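Local coordinates for bsobi restriction endonuclease (Geobacillus stearothermophilus, PDB 1DC1), which recognises the double-stranded DNA sequence 5'-CYCGRG-3' as a homodimer and cuts it after the first cytosine, leaving 5'-phosphates, at residues L63-S76 / D89-N101. Residues are numbered along the deposited sequence; the frame is centred on the assembly and turned at random.
Sequences LYLEDIQDALLYAS and DDKKESINNLIEN. With nucleotides of chain B.
Ile95 fills the angle between helix 69-75 and helix 89-101, whose axes cross at 72° and approach to 8.5 Å. Its two branches divide the work. CG1 lies against the backbone of Leu73, 3.8 Å from Leu73 CA; chi1 of -69° turns CG1 beside the backbone N, which leaves CG2 anti to it, touching Leu72 CD1 and Leu63 CD2, each at 3.8 Å. A beta-branched residue suits this place because it can serve both directions at once. Beyond it, Ile99 CD1 comes up to Leu63 CG, and Leu98 lays CD2 against Leu72 O and Ala75 CB. At the other end, Leu73 CD2 rests on the aliphatic part of Lys91, 3.9 Å from its CD; the extended lysine carries its ammonium beyond the leucine.

The small Ser76 allows close approach where helix 69-75 ends: its CB lies 3.7 Å from Leu98 CB. A water donates to Ser76 O and Ser94 O and accepts from Ser94 OG, satisfying polar atoms on buried residues; Ser76 O also accepts a hydrogen bond from Asn36 ND2 of the second subunit. Outside the pair, helix 110-152 packs on Leu72 and Ala75. Tyr74 points away from helix 89-101, and its OH donates to OP1 of DG10 of chain B at 2.5 Å, in the ring plane. The chemistry thus combines a largely apolar helix-helix seam, its hydrated polar end linked to the second subunit, with a DNA backbone contact that reads no base.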
loop_
_atom_site.group_PDB
_atom_site.type_symbol
_atom_site.label_atom_id
_atom_site.label_comp_id
_atom_site.label_asym_id
_atom_site.label_seq_id
_atom_site.Cartn_x
_atom_site.Cartn_y
_atom_site.Cartn_z
ATOM N N LEU D 63 10.336 -33.661 0.585
ATOM C CA LEU D 63 10.560 -33.399 2.001
ATOM C C LEU D 63 11.981 -33.738 2.452
ATOM O O LEU D 63 12.433 -33.304 3.512
ATOM C CB LEU D 63 9.581 -34.210 2.813
ATOM C CG LEU D 63 8.155 -33.762 2.571
ATOM C CD1 LEU D 63 7.135 -34.689 3.250
ATOM C CD2 LEU D 63 8.074 -32.353 3.121
ATOM N N TYR D 64 12.682 -34.535 1.660
ATOM C CA TYR D 64 14.042 -34.925 2.028
ATOM C C TYR D 64 15.163 -34.122 1.388
ATOM O O TYR D 64 16.333 -34.322 1.702
ATOM C CB TYR D 64 14.251 -36.408 1.756
ATOM C CG TYR D 64 13.164 -37.216 2.376
ATOM C CD1 TYR D 64 12.821 -37.019 3.709
ATOM C CD2 TYR D 64 12.414 -38.098 1.613
ATOM C CE1 TYR D 64 11.753 -37.665 4.264
ATOM C CE2 TYR D 64 11.349 -38.756 2.142
ATOM C CZ TYR D 64 11.007 -38.536 3.474
ATOM O OH TYR D 64 9.890 -39.151 4.008
ATOM N N LEU D 65 14.812 -33.218 0.489
ATOM C CA LEU D 65 15.804 -32.354 -0.131
ATOM C C LEU D 65 15.860 -31.088 0.748
ATOM O O LEU D 65 15.126 -30.115 0.537
ATOM C CB LEU D 65 15.377 -32.049 -1.560
ATOM C CG LEU D 65 15.044 -33.294 -2.412
ATOM C CD1 LEU D 65 14.479 -32.914 -3.771
ATOM C CD2 LEU D 65 16.304 -34.079 -2.582
ATOM N N GLU D 66 16.738 -31.104 1.754
ATOM C CA GLU D 66 16.792 -29.970 2.662
ATOM C C GLU D 66 17.058 -28.634 1.983
ATOM O O GLU D 66 16.537 -27.603 2.413
ATOM C CB GLU D 66 17.776 -30.244 3.807
ATOM C CG GLU D 66 19.196 -30.503 3.362
ATOM C CD GLU D 66 20.203 -30.621 4.529
ATOM O OE1 GLU D 66 19.886 -31.231 5.581
ATOM O OE2 GLU D 66 21.333 -30.099 4.365
ATOM N N ASP D 67 17.808 -28.652 0.891
ATOM C CA ASP D 67 18.165 -27.434 0.149
ATOM C C ASP D 67 16.993 -26.635 -0.452
ATOM O O ASP D 67 17.134 -25.456 -0.765
ATOM C CB ASP D 67 19.188 -27.820 -0.935
ATOM C CG ASP D 67 18.869 -29.229 -1.610
ATOM O OD1 ASP D 67 18.804 -30.290 -0.906
ATOM O OD2 ASP D 67 18.693 -29.285 -2.855
ATOM N N ILE D 68 15.837 -27.279 -0.581
ATOM C CA ILE D 68 14.661 -26.676 -1.156
ATOM C C ILE D 68 13.506 -26.435 -0.165
ATOM O O ILE D 68 12.420 -25.982 -0.569
ATOM C CB ILE D 68 14.115 -27.554 -2.291
ATOM C CG1 ILE D 68 13.590 -28.847 -1.728
ATOM C CG2 ILE D 68 15.205 -27.827 -3.352
ATOM C CD1 ILE D 68 12.848 -29.653 -2.790
ATOM N N GLN D 69 13.709 -26.714 1.117
ATOM C CA GLN D 69 12.600 -26.511 2.065
ATOM C C GLN D 69 12.062 -25.085 2.171
ATOM O O GLN D 69 10.850 -24.897 2.332
ATOM C CB GLN D 69 12.940 -27.050 3.467
ATOM C CG GLN D 69 13.264 -28.574 3.509
ATOM C CD GLN D 69 12.236 -29.445 2.794
ATOM O OE1 GLN D 69 11.069 -29.573 3.240
ATOM N NE2 GLN D 69 12.648 -30.038 1.657
ATOM N N ASP D 70 12.912 -24.072 2.066
ATOM C CA ASP D 70 12.409 -22.703 2.138
ATOM C C ASP D 70 11.557 -22.387 0.924
ATOM O O ASP D 70 10.504 -21.757 1.044
ATOM C CB ASP D 70 13.589 -21.752 2.291
ATOM C CG ASP D 70 14.332 -21.972 3.617
ATOM O OD1 ASP D 70 13.688 -22.037 4.687
ATOM O OD2 ASP D 70 15.559 -22.098 3.600
ATOM N N ALA D 71 12.006 -22.858 -0.238
ATOM C CA ALA D 71 11.284 -22.694 -1.509
ATOM C C ALA D 71 9.916 -23.415 -1.390
ATOM O O ALA D 71 8.884 -22.899 -1.822
ATOM C CB ALA D 71 12.100 -23.289 -2.660
ATOM N N LEU D 72 9.908 -24.622 -0.803
ATOM C CA LEU D 72 8.667 -25.370 -0.602
ATOM C C LEU D 72 7.714 -24.565 0.307
ATOM O O LEU D 72 6.501 -24.487 0.022
ATOM C CB LEU D 72 8.892 -26.749 0.062
ATOM C CG LEU D 72 9.634 -27.878 -0.632
ATOM C CD1 LEU D 72 9.482 -29.151 0.259
ATOM C CD2 LEU D 72 9.062 -28.120 -2.015
ATOM N N LEU D 73 8.243 -23.978 1.381
ATOM C CA LEU D 73 7.396 -23.187 2.268
ATOM C C LEU D 73 6.848 -22.003 1.473
ATOM O O LEU D 73 5.642 -21.715 1.560
ATOM C CB LEU D 73 8.145 -22.667 3.490
ATOM C CG LEU D 73 7.381 -21.760 4.497
ATOM C CD1 LEU D 73 6.158 -22.507 5.116
ATOM C CD2 LEU D 73 8.359 -21.305 5.590
ATOM N N TYR D 74 7.689 -21.343 0.675
ATOM C CA TYR D 74 7.199 -20.224 -0.092
ATOM C C TYR D 74 6.118 -20.632 -1.092
ATOM O O TYR D 74 5.074 -19.973 -1.185
ATOM C CB TYR D 74 8.352 -19.507 -0.813
ATOM C CG TYR D 74 8.078 -18.005 -0.947
ATOM C CD1 TYR D 74 7.166 -17.522 -1.913
ATOM C CD2 TYR D 74 8.653 -17.077 -0.060
ATOM C CE1 TYR D 74 6.822 -16.139 -1.987
ATOM C CE2 TYR D 74 8.324 -15.717 -0.129
ATOM C CZ TYR D 74 7.397 -15.273 -1.102
ATOM O OH TYR D 74 7.010 -13.976 -1.150
ATOM N N ALA D 75 6.369 -21.713 -1.831
ATOM C CA ALA D 75 5.420 -22.239 -2.822
ATOM C C ALA D 75 4.098 -22.680 -2.189
ATOM O O ALA D 75 3.081 -22.733 -2.886
ATOM C CB ALA D 75 6.045 -23.415 -3.612
ATOM N N SER D 76 4.121 -22.983 -0.884
ATOM C CA SER D 76 2.946 -23.411 -0.136
ATOM C C SER D 76 2.049 -22.235 0.232
ATOM O O SER D 76 1.024 -22.414 0.872
ATOM C CB SER D 76 3.348 -24.228 1.107
ATOM O OG SER D 76 3.508 -23.422 2.260
ATOM N N ASP D 89 5.866 -26.003 13.337
ATOM C CA ASP D 89 4.738 -26.893 13.053
ATOM C C ASP D 89 3.838 -26.323 11.976
ATOM O O ASP D 89 3.356 -27.044 11.095
ATOM C CB ASP D 89 3.814 -27.102 14.295
ATOM C CG ASP D 89 4.487 -27.860 15.462
ATOM O OD1 ASP D 89 5.495 -28.617 15.251
ATOM O OD2 ASP D 89 3.975 -27.690 16.608
ATOM N N ASP D 90 3.565 -25.028 12.079
ATOM C CA ASP D 90 2.696 -24.364 11.122
ATOM C C ASP D 90 3.354 -24.461 9.764
ATOM O O ASP D 90 2.691 -24.750 8.768
ATOM C CB ASP D 90 2.521 -22.895 11.470
ATOM C CG ASP D 90 1.726 -22.654 12.729
ATOM O OD1 ASP D 90 0.885 -23.482 13.127
ATOM O OD2 ASP D 90 1.943 -21.573 13.304
ATOM N N LYS D 91 4.663 -24.205 9.737
ATOM C CA LYS D 91 5.421 -24.258 8.499
ATOM C C LYS D 91 5.394 -25.659 7.854
ATOM O O LYS D 91 5.116 -25.801 6.658
ATOM C CB LYS D 91 6.858 -23.817 8.786
ATOM C CG LYS D 91 6.977 -22.430 9.376
ATOM C CD LYS D 91 8.434 -22.027 9.447
ATOM C CE LYS D 91 8.573 -20.717 10.111
ATOM N NZ LYS D 91 9.943 -20.563 10.612
ATOM N N LYS D 92 5.677 -26.683 8.653
ATOM C CA LYS D 92 5.661 -28.059 8.164
ATOM C C LYS D 92 4.263 -28.405 7.682
ATOM O O LYS D 92 4.087 -29.039 6.644
ATOM C CB LYS D 92 6.157 -28.985 9.257
ATOM C CG LYS D 92 7.635 -28.697 9.513
ATOM C CD LYS D 92 8.400 -29.915 9.921
ATOM C CE LYS D 92 9.816 -29.520 10.265
ATOM N NZ LYS D 92 10.535 -30.741 10.672
ATOM N N GLU D 93 3.263 -27.916 8.397
ATOM C CA GLU D 93 1.912 -28.181 8.007
ATOM C C GLU D 93 1.605 -27.536 6.654
ATOM O O GLU D 93 0.977 -28.145 5.809
ATOM C CB GLU D 93 1.007 -27.649 9.076
ATOM C CG GLU D 93 -0.098 -28.561 9.428
ATOM C CD GLU D 93 -1.122 -27.835 10.274
ATOM O OE1 GLU D 93 -0.791 -27.518 11.461
ATOM O OE2 GLU D 93 -2.237 -27.578 9.735
ATOM N N SER D 94 2.054 -26.311 6.461
ATOM C CA SER D 94 1.827 -25.615 5.205
ATOM C C SER D 94 2.467 -26.407 4.063
ATOM O O SER D 94 1.892 -26.533 2.992
ATOM C CB SER D 94 2.468 -24.194 5.231
ATOM O OG SER D 94 1.983 -23.373 4.164
ATOM N N ILE D 95 3.670 -26.926 4.289
ATOM C CA ILE D 95 4.341 -27.666 3.231
ATOM C C ILE D 95 3.566 -28.946 2.938
ATOM O O ILE D 95 3.400 -29.303 1.784
ATOM C CB ILE D 95 5.836 -27.973 3.578
ATOM C CG1 ILE D 95 6.670 -26.680 3.583
ATOM C CG2 ILE D 95 6.433 -28.949 2.534
ATOM C CD1 ILE D 95 8.040 -26.844 4.218
ATOM N N ASN D 96 3.073 -29.624 3.969
ATOM C CA ASN D 96 2.283 -30.831 3.732
ATOM C C ASN D 96 1.013 -30.506 2.943
ATOM O O ASN D 96 0.585 -31.286 2.084
ATOM C CB ASN D 96 1.945 -31.527 5.058
ATOM C CG ASN D 96 3.200 -32.070 5.757
ATOM O OD1 ASN D 96 4.196 -32.438 5.100
ATOM N ND2 ASN D 96 3.167 -32.107 7.093
ATOM N N ASN D 97 0.430 -29.341 3.198
ATOM C CA ASN D 97 -0.783 -28.962 2.482
ATOM C C ASN D 97 -0.470 -28.818 1.007
ATOM O O ASN D 97 -1.250 -29.225 0.153
ATOM C CB ASN D 97 -1.329 -27.662 3.046
ATOM C CG ASN D 97 -1.908 -27.839 4.454
ATOM O OD1 ASN D 97 -2.263 -28.968 4.861
ATOM N ND2 ASN D 97 -1.999 -26.730 5.208
ATOM N N LEU D 98 0.696 -28.253 0.715
ATOM C CA LEU D 98 1.103 -28.057 -0.666
ATOM C C LEU D 98 1.252 -29.430 -1.325
ATOM O O LEU D 98 0.756 -29.669 -2.441
ATOM C CB LEU D 98 2.440 -27.277 -0.704
ATOM C CG LEU D 98 3.123 -27.307 -2.074
ATOM C CD1 LEU D 98 2.268 -26.604 -3.131
ATOM C CD2 LEU D 98 4.542 -26.691 -1.947
ATOM N N ILE D 99 1.940 -30.335 -0.637
ATOM C CA ILE D 99 2.121 -31.686 -1.163
ATOM C C ILE D 99 0.773 -32.416 -1.356
ATOM O O ILE D 99 0.512 -32.925 -2.436
ATOM C CB ILE D 99 3.086 -32.528 -0.255
ATOM C CG1 ILE D 99 4.520 -32.023 -0.410
ATOM C CG2 ILE D 99 3.029 -34.023 -0.632
ATOM C CD1 ILE D 99 5.458 -32.577 0.620
ATOM N N GLU D 100 -0.098 -32.406 -0.344
ATOM C CA GLU D 100 -1.370 -33.118 -0.444
ATOM C C GLU D 100 -2.407 -32.469 -1.294
ATOM O O GLU D 100 -3.148 -33.165 -1.973
ATOM C CB GLU D 100 -1.965 -33.353 0.950
ATOM C CG GLU D 100 -1.003 -34.098 1.894
ATOM C CD GLU D 100 -1.549 -34.254 3.307
ATOM O OE1 GLU D 100 -2.607 -33.657 3.591
ATOM O OE2 GLU D 100 -0.921 -34.958 4.129
ATOM N N ASN D 101 -2.453 -31.141 -1.285
ATOM C CA ASN D 101 -3.486 -30.443 -2.028
ATOM C C ASN D 101 -3.161 -30.121 -3.451
ATOM O O ASN D 101 -4.072 -29.985 -4.295
ATOM C CB ASN D 101 -3.873 -29.135 -1.330
ATOM C CG ASN D 101 -4.378 -29.360 0.064
ATOM O OD1 ASN D 101 -5.020 -30.381 0.320
ATOM N ND2 ASN D 101 -4.098 -28.420 0.981
ATOM P P DG B 10 7.649 -11.182 0.866
ATOM O OP1 DG B 10 8.105 -12.579 0.634
ATOM O OP2 DG B 10 7.380 -10.722 2.247
ATOM O "O5'" DG B 10 8.633 -10.216 0.075
ATOM C "C5'" DG B 10 9.722 -9.569 0.699
ATOM C "C4'" DG B 10 9.987 -8.251 0.001
ATOM O "O4'" DG B 10 8.794 -7.446 0.036
ATOM C "C3'" DG B 10 11.042 -7.439 0.738
ATOM O "O3'" DG B 10 12.287 -7.641 0.122
ATOM C "C2'" DG B 10 10.608 -6.001 0.571
ATOM C "C1'" DG B 10 9.096 -6.122 0.491
ATOM N N9 DG B 10 8.412 -5.920 1.761
ATOM C C8 DG B 10 7.634 -6.843 2.428
ATOM N N7 DG B 10 7.060 -6.353 3.490
ATOM C C5 DG B 10 7.507 -5.032 3.542
ATOM C C6 DG B 10 7.201 -3.973 4.483
ATOM O O6 DG B 10 6.504 -4.025 5.502
ATOM N N1 DG B 10 7.838 -2.770 4.135
ATOM C C2 DG B 10 8.720 -2.621 3.074
ATOM N N2 DG B 10 9.291 -1.384 2.934
ATOM N N3 DG B 10 9.031 -3.608 2.216
ATOM C C4 DG B 10 8.372 -4.764 2.499
HETATM O O HOH W 1 -0.187 -24.716 2.225
#